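Local structure of histone-lysine N-methyltransferase family member SUVH9 (Arabidopsis thaliana, 4NJ5) at residues D273-P276 / L277-Y281; A394-R397 / E398-N401; L410-P413 / A414-S417. The protein plays a role in gene silencing and, lacking methyltransferase activity, may bind methylated DNA and recruit RNA polymerase V to chromatin in RNA-directed DNA methylation. All coordinates share one frame; numbering follows the deposited sequence.

Interaction 1. Residues D273-P276 / L277-Y281; sequences DQEP and LYYEY
Leu277, Tyr278 and Tyr279 fold back on Gln274, Glu275 and Pro276 in a run of overlapping i to i+3 turns, part of the pre-SET motif region, that leads straight into strand 280-281. Two backbone hydrogen bonds secure it: Leu277 N donates to Gln274 O at 3.2 Å, and Tyr278 N to Glu275 O at 2.9 Å. Both donors stand well above the plane of the carbonyl they use. A third bond, from Tyr279 N to Pro276 O, is weak. Pro276 occupies the second place of the middle turn, where its ring holds phi at -56°.

Among the packing contacts, the Tyr278 ring lays one face over Gln274 O, which is 3.5 Å from Tyr278 CE2. Tyr278 CG stands anti to the carbonyl carbon (chi1 -57°), which swings the ring back over the start of the turn. The side chains of Gln274 and Leu277 run alongside each other, and Leu277 and Pro276 also rest on Leu266 of strand 264-267.

The polar side-chain contact is looser. Tyr279 OH donates a weak hydrogen bond to Glu275 OE2, the carboxylate standing at 85° to the ring, while Glu275 CG lies 3.6 Å from Tyr279 CE2. Arg455 makes a cation-pi contact with the same ring.

One water bridges the last turn, donating to Pro276 O at 2.9 Å and to Tyr279 O at 2.6 Å.

Interaction 2. Residues A394-R397 / E398-N401; sequences ALTR and EQAN
Gln399 reaches back across Thr396 to form a capping box at the start of helix 397-405. Its CB lies 3.5 Å from Thr396 OG1 and packs against Leu395 CB. Further out, CG and CD pass close by the threonine hydroxyl, CD lying 3.0 Å from Thr396 OG1. With CG anti to the carbonyl carbon (chi1 -63°), the extended chain brings the amide across Thr396, the last residue before the helix. There OE1 accepts from Thr396 N at 2.8 Å in a nearly straight bond (170°), with the donor above the amide plane, while NE2 lies 3.7 Å from Thr396 OG1. The reciprocal half of the box is the longer bond from Gln399 N to Thr396 OG1, at 3.3 Å. An alanine here would probably leave Thr396 N without its side-chain acceptor and the turn into the helix less firmly set. In the same first turn the helical bonds begin, Ala400 N to Thr396 O and Asn401 N to Arg397 O. Ala400 CB faces inward, 4.0 Å from Leu395 CB. The junction sits beside strand 448-450: Leu395 packs on Asp450 and pairs through its backbone with Ala448, on which Ala400 also rests.

Interaction 3. Residues L410-P413 / A414-S417; sequences LVYP and ARFS
Arg415 lays its guanidinium flat on the ring of Tyr412, the two planes only 8° apart and their centres 4.2 Å from each other. The overlap is offset: Arg415 NH2 hangs over one face of the ring near its rim, 3.6 Å from Tyr412 CD2, and Arg415 CZ lies 34° off the ring normal. This is an off-centre cation-pi contact in which the guanidinium lies over one face of the tyrosine ring, not at its edge. The two side chains run side by side and point the same way. Arg415 is extended from CG to NE, which carries the guanidinium along the tyrosine side chain as far as the ring, and on the way Arg415 CG passes 3.7 Å from Tyr412 CB.

The backbone turn between them brings the two side chains to the same side. Arg415 N donates to Tyr412 O at 2.8 Å, closing a short 3-10 turn over Pro413 and Ala414, and Phe416 N follows with a bond of 3.1 Å to Pro413 O. The turn belongs to the SET domain and interrupts the long connection from helix 397-405 to strand 448-450.

Phe416 follows the turn and packs back on Pro413. Phe416 CD2 lies 3.5 Å from Pro413 CA, with Pro413 O also close and oblique to the ring, and more loosely it meets Pro413 CB. Phe416 CZ is a loose 4.4 Å from Val411 CG1.

Further out, Tyr390 meets the Phe416 ring edge-to-face, and Tyr504 approaches it with its plane inclined by about 45°. Pro413 and Phe416 both rest on strand 469-475, through Phe473 and Val471 respectively, whereas Tyr412 packs on Ala448 and the backbone of Val411 is hydrogen-bonded to that of Met449.

Overall arrangement
From the N terminus, the chain makes interaction 1 first, then interaction 2 and interaction 3. Each is a local contact complete before the next begins, so none nests or crosses. Interaction 1 turns the loop after strand 264-267 into strand 280-281, which pairs in parallel with strand 454-455. Interaction 2 joins strand 393-395 to helix 397-405, and interaction 3 turns the chain after that helix. The last two, with centres about 14 Å apart, touch where Leu410 CD2 packs 3.8 Å from Ala400 O; interaction 1 stays about 10 Å from interaction 3 at the nearest atoms. All three flank the chain from strand 448-450 to strand 454-455, through backbone pairing at Lys453, Ala448 and Met449.

Interaction 1. Residues D273-P276 / L277-Y281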
# COMPACT_ATOMS: atom_id res chain seq x y z
N ASP A 273 7.23 5.88 -29.40
CA ASP A 273 7.05 7.19 -28.79
C ASP A 273 7.95 7.36 -27.56
O ASP A 273 8.03 6.48 -26.71
CB ASP A 273 5.59 7.41 -28.38
CG ASP A 273 5.29 8.86 -28.09
OD1 ASP A 273 5.52 9.71 -28.98
OD2 ASP A 273 4.83 9.17 -26.97
N GLN A 274 8.61 8.51 -27.48
CA GLN A 274 9.50 8.79 -26.37
C GLN A 274 9.29 10.20 -25.82
O GLN A 274 10.25 10.85 -25.43
CB GLN A 274 10.96 8.62 -26.81
CG GLN A 274 11.33 7.25 -27.35
CD GLN A 274 12.80 7.16 -27.71
OE1 GLN A 274 13.54 8.13 -27.59
NE2 GLN A 274 13.23 5.98 -28.16
N GLU A 275 8.04 10.65 -25.81
CA GLU A 275 7.68 12.00 -25.35
C GLU A 275 8.24 12.46 -23.99
O GLU A 275 8.72 13.59 -23.88
CB GLU A 275 6.16 12.23 -25.39
CG GLU A 275 5.72 13.53 -24.73
CD GLU A 275 4.24 13.84 -24.94
OE1 GLU A 275 3.89 14.32 -26.04
OE2 GLU A 275 3.44 13.64 -24.00
N PRO A 276 8.18 11.60 -22.94
CA PRO A 276 8.66 12.07 -21.63
C PRO A 276 10.10 12.58 -21.62
O PRO A 276 10.43 13.44 -20.80
CB PRO A 276 8.53 10.82 -20.75
CG PRO A 276 7.42 10.06 -21.36
CD PRO A 276 7.57 10.26 -22.84
N LEU A 277 10.94 12.06 -22.51
CA LEU A 277 12.32 12.51 -22.64
C LEU A 277 12.42 13.99 -23.00
O LEU A 277 13.32 14.70 -22.56
CB LEU A 277 13.04 11.67 -23.70
CG LEU A 277 14.10 10.66 -23.26
CD1 LEU A 277 13.80 10.10 -21.88
CD2 LEU A 277 14.20 9.53 -24.28
N TYR A 278 11.46 14.46 -23.78
CA TYR A 278 11.48 15.81 -24.33
C TYR A 278 11.05 16.93 -23.37
O TYR A 278 11.16 18.10 -23.70
CB TYR A 278 10.66 15.82 -25.61
CG TYR A 278 11.15 14.82 -26.63
CD1 TYR A 278 12.49 14.72 -26.93
CD2 TYR A 278 10.27 13.95 -27.26
CE1 TYR A 278 12.95 13.80 -27.85
CE2 TYR A 278 10.72 13.02 -28.18
CZ TYR A 278 12.06 12.96 -28.46
OH TYR A 278 12.53 12.04 -29.37
N TYR A 279 10.55 16.57 -22.19
CA TYR A 279 10.33 17.58 -21.16
C TYR A 279 11.64 17.79 -20.43
O TYR A 279 12.51 16.92 -20.43
CB TYR A 279 9.27 17.13 -20.15
CG TYR A 279 7.90 16.90 -20.74
CD1 TYR A 279 6.99 17.94 -20.87
CD2 TYR A 279 7.50 15.63 -21.14
CE1 TYR A 279 5.73 17.72 -21.41
CE2 TYR A 279 6.25 15.41 -21.68
CZ TYR A 279 5.37 16.46 -21.81
OH TYR A 279 4.12 16.23 -22.34
N GLU A 280 11.79 18.95 -19.79
CA GLU A 280 12.89 19.14 -18.87
C GLU A 280 12.41 18.67 -17.51
O GLU A 280 11.42 19.17 -16.98
CB GLU A 280 13.31 20.61 -18.81
CG GLU A 280 14.29 20.91 -17.69
CD GLU A 280 14.68 22.37 -17.63
OE1 GLU A 280 14.75 23.02 -18.70
OE2 GLU A 280 14.92 22.87 -16.51
N TYR A 281 13.10 17.68 -16.94
CA TYR A 281 12.70 17.13 -15.66
C TYR A 281 12.89 18.15 -14.54
O TYR A 281 13.92 18.82 -14.46
CB TYR A 281 13.46 15.84 -15.34
CG TYR A 281 12.80 15.05 -14.23
CD1 TYR A 281 11.90 14.03 -14.53
CD2 TYR A 281 13.04 15.35 -12.90
CE1 TYR A 281 11.29 13.31 -13.52
CE2 TYR A 281 12.43 14.64 -11.89
CZ TYR A 281 11.56 13.62 -12.20
OH TYR A 281 10.94 12.92 -11.19
O HOH W 1 11.99 14.97 -18.82

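Interaction 2. Residues A394-R397 / E398-N401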
# COMPACT_ATOMS: atom_id res chain seq x y z
N ALA A 394 4.58 26.81 -11.14
CA ALA A 394 3.46 27.52 -10.52
C ALA A 394 3.31 28.94 -11.04
O ALA A 394 4.30 29.65 -11.24
CB ALA A 394 3.60 27.52 -9.00
N LEU A 395 2.07 29.35 -11.25
CA LEU A 395 1.77 30.68 -11.78
C LEU A 395 0.94 31.52 -10.82
O LEU A 395 0.19 31.00 -10.00
CB LEU A 395 1.02 30.58 -13.11
CG LEU A 395 1.69 30.05 -14.38
CD1 LEU A 395 3.19 30.20 -14.31
CD2 LEU A 395 1.30 28.60 -14.61
N THR A 396 1.09 32.84 -10.96
CA THR A 396 0.18 33.78 -10.33
C THR A 396 -1.08 33.83 -11.17
O THR A 396 -1.16 33.17 -12.20
CB THR A 396 0.79 35.20 -10.31
OG1 THR A 396 1.16 35.57 -11.64
CG2 THR A 396 2.02 35.24 -9.43
N ARG A 397 -2.07 34.61 -10.75
CA ARG A 397 -3.28 34.76 -11.56
C ARG A 397 -3.03 35.50 -12.87
O ARG A 397 -3.63 35.16 -13.89
CB ARG A 397 -4.41 35.40 -10.74
CG ARG A 397 -5.71 35.55 -11.51
CD ARG A 397 -6.93 35.40 -10.61
NE ARG A 397 -7.01 34.06 -10.03
CZ ARG A 397 -8.14 33.39 -9.81
NH1 ARG A 397 -9.31 33.94 -10.10
NH2 ARG A 397 -8.10 32.18 -9.28
N GLU A 398 -2.14 36.49 -12.86
CA GLU A 398 -1.79 37.23 -14.08
C GLU A 398 -1.09 36.33 -15.11
O GLU A 398 -1.46 36.31 -16.29
CB GLU A 398 -0.92 38.47 -13.76
CG GLU A 398 0.37 38.12 -12.99
CD GLU A 398 1.26 39.32 -12.69
OE1 GLU A 398 1.01 40.43 -13.21
OE2 GLU A 398 2.23 39.14 -11.91
N GLN A 399 -0.09 35.57 -14.65
CA GLN A 399 0.71 34.73 -15.53
C GLN A 399 -0.16 33.63 -16.12
O GLN A 399 -0.11 33.34 -17.32
CB GLN A 399 1.88 34.11 -14.75
CG GLN A 399 2.88 35.12 -14.19
CD GLN A 399 3.66 34.58 -13.00
OE1 GLN A 399 3.33 33.53 -12.44
NE2 GLN A 399 4.71 35.29 -12.61
N ALA A 400 -0.95 33.02 -15.24
CA ALA A 400 -1.89 31.98 -15.61
C ALA A 400 -2.85 32.51 -16.65
O ALA A 400 -3.09 31.86 -17.65
CB ALA A 400 -2.65 31.48 -14.40
N ASN A 401 -3.39 33.70 -16.40
CA ASN A 401 -4.30 34.33 -17.35
C ASN A 401 -3.69 34.58 -18.72
O ASN A 401 -4.33 34.35 -19.74
CB ASN A 401 -4.84 35.65 -16.79
CG ASN A 401 -5.52 36.50 -17.85
OD1 ASN A 401 -6.68 36.26 -18.19
ND2 ASN A 401 -4.80 37.48 -18.38

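Interaction 3. Residues L410-P413 / A414-S417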
# COMPACT_ATOMS: atom_id res chain seq x y z
N LEU A 410 -3.90 24.34 -18.43
CA LEU A 410 -3.26 24.44 -17.12
C LEU A 410 -3.85 23.46 -16.11
O LEU A 410 -5.03 23.13 -16.17
CB LEU A 410 -3.38 25.87 -16.58
CG LEU A 410 -2.20 26.83 -16.75
CD1 LEU A 410 -1.47 26.59 -18.06
CD2 LEU A 410 -2.69 28.26 -16.67
N VAL A 411 -3.02 23.01 -15.17
CA VAL A 411 -3.48 22.14 -14.10
C VAL A 411 -3.83 22.95 -12.85
O VAL A 411 -3.04 23.78 -12.40
CB VAL A 411 -2.43 21.08 -13.74
CG1 VAL A 411 -2.90 20.24 -12.56
CG2 VAL A 411 -2.13 20.20 -14.94
N TYR A 412 -5.01 22.70 -12.30
CA TYR A 412 -5.45 23.39 -11.10
C TYR A 412 -5.55 22.39 -9.95
O TYR A 412 -6.52 21.65 -9.85
CB TYR A 412 -6.80 24.07 -11.34
CG TYR A 412 -6.74 25.19 -12.36
CD1 TYR A 412 -6.60 26.51 -11.96
CD2 TYR A 412 -6.82 24.92 -13.72
CE1 TYR A 412 -6.55 27.53 -12.89
CE2 TYR A 412 -6.76 25.93 -14.66
CZ TYR A 412 -6.62 27.24 -14.24
OH TYR A 412 -6.56 28.25 -15.17
N PRO A 413 -4.52 22.38 -9.08
CA PRO A 413 -4.42 21.44 -7.97
C PRO A 413 -5.63 21.47 -7.04
O PRO A 413 -5.94 20.46 -6.41
CB PRO A 413 -3.16 21.91 -7.22
CG PRO A 413 -2.91 23.30 -7.71
CD PRO A 413 -3.39 23.32 -9.12
N ALA A 414 -6.32 22.60 -6.98
CA ALA A 414 -7.53 22.71 -6.18
C ALA A 414 -8.60 21.71 -6.62
O ALA A 414 -9.48 21.35 -5.84
CB ALA A 414 -8.08 24.12 -6.24
N ARG A 415 -8.52 21.27 -7.87
CA ARG A 415 -9.55 20.40 -8.44
C ARG A 415 -9.30 18.92 -8.17
O ARG A 415 -10.18 18.10 -8.41
CB ARG A 415 -9.71 20.66 -9.94
CG ARG A 415 -9.82 22.14 -10.28
CD ARG A 415 -10.56 22.37 -11.58
NE ARG A 415 -10.51 23.77 -11.98
CZ ARG A 415 -10.40 24.19 -13.23
NH1 ARG A 415 -10.35 23.31 -14.23
NH2 ARG A 415 -10.35 25.49 -13.50
N PHE A 416 -8.11 18.58 -7.69
CA PHE A 416 -7.84 17.21 -7.27
C PHE A 416 -8.84 16.80 -6.20
O PHE A 416 -9.19 17.60 -5.33
CB PHE A 416 -6.41 17.06 -6.73
CG PHE A 416 -5.34 17.00 -7.79
CD1 PHE A 416 -5.34 15.97 -8.73
CD2 PHE A 416 -4.32 17.93 -7.83
CE1 PHE A 416 -4.35 15.91 -9.70
CE2 PHE A 416 -3.33 17.87 -8.80
CZ PHE A 416 -3.35 16.86 -9.73
N SER A 417 -9.32 15.56 -6.26
CA SER A 417 -10.26 15.08 -5.26
C SER A 417 -9.70 13.89 -4.50
O SER A 417 -9.27 12.90 -5.10
CB SER A 417 -11.59 14.70 -5.90
OG SER A 417 -12.51 14.25 -4.92
O HOH W 2 -7.75 19.02 -4.03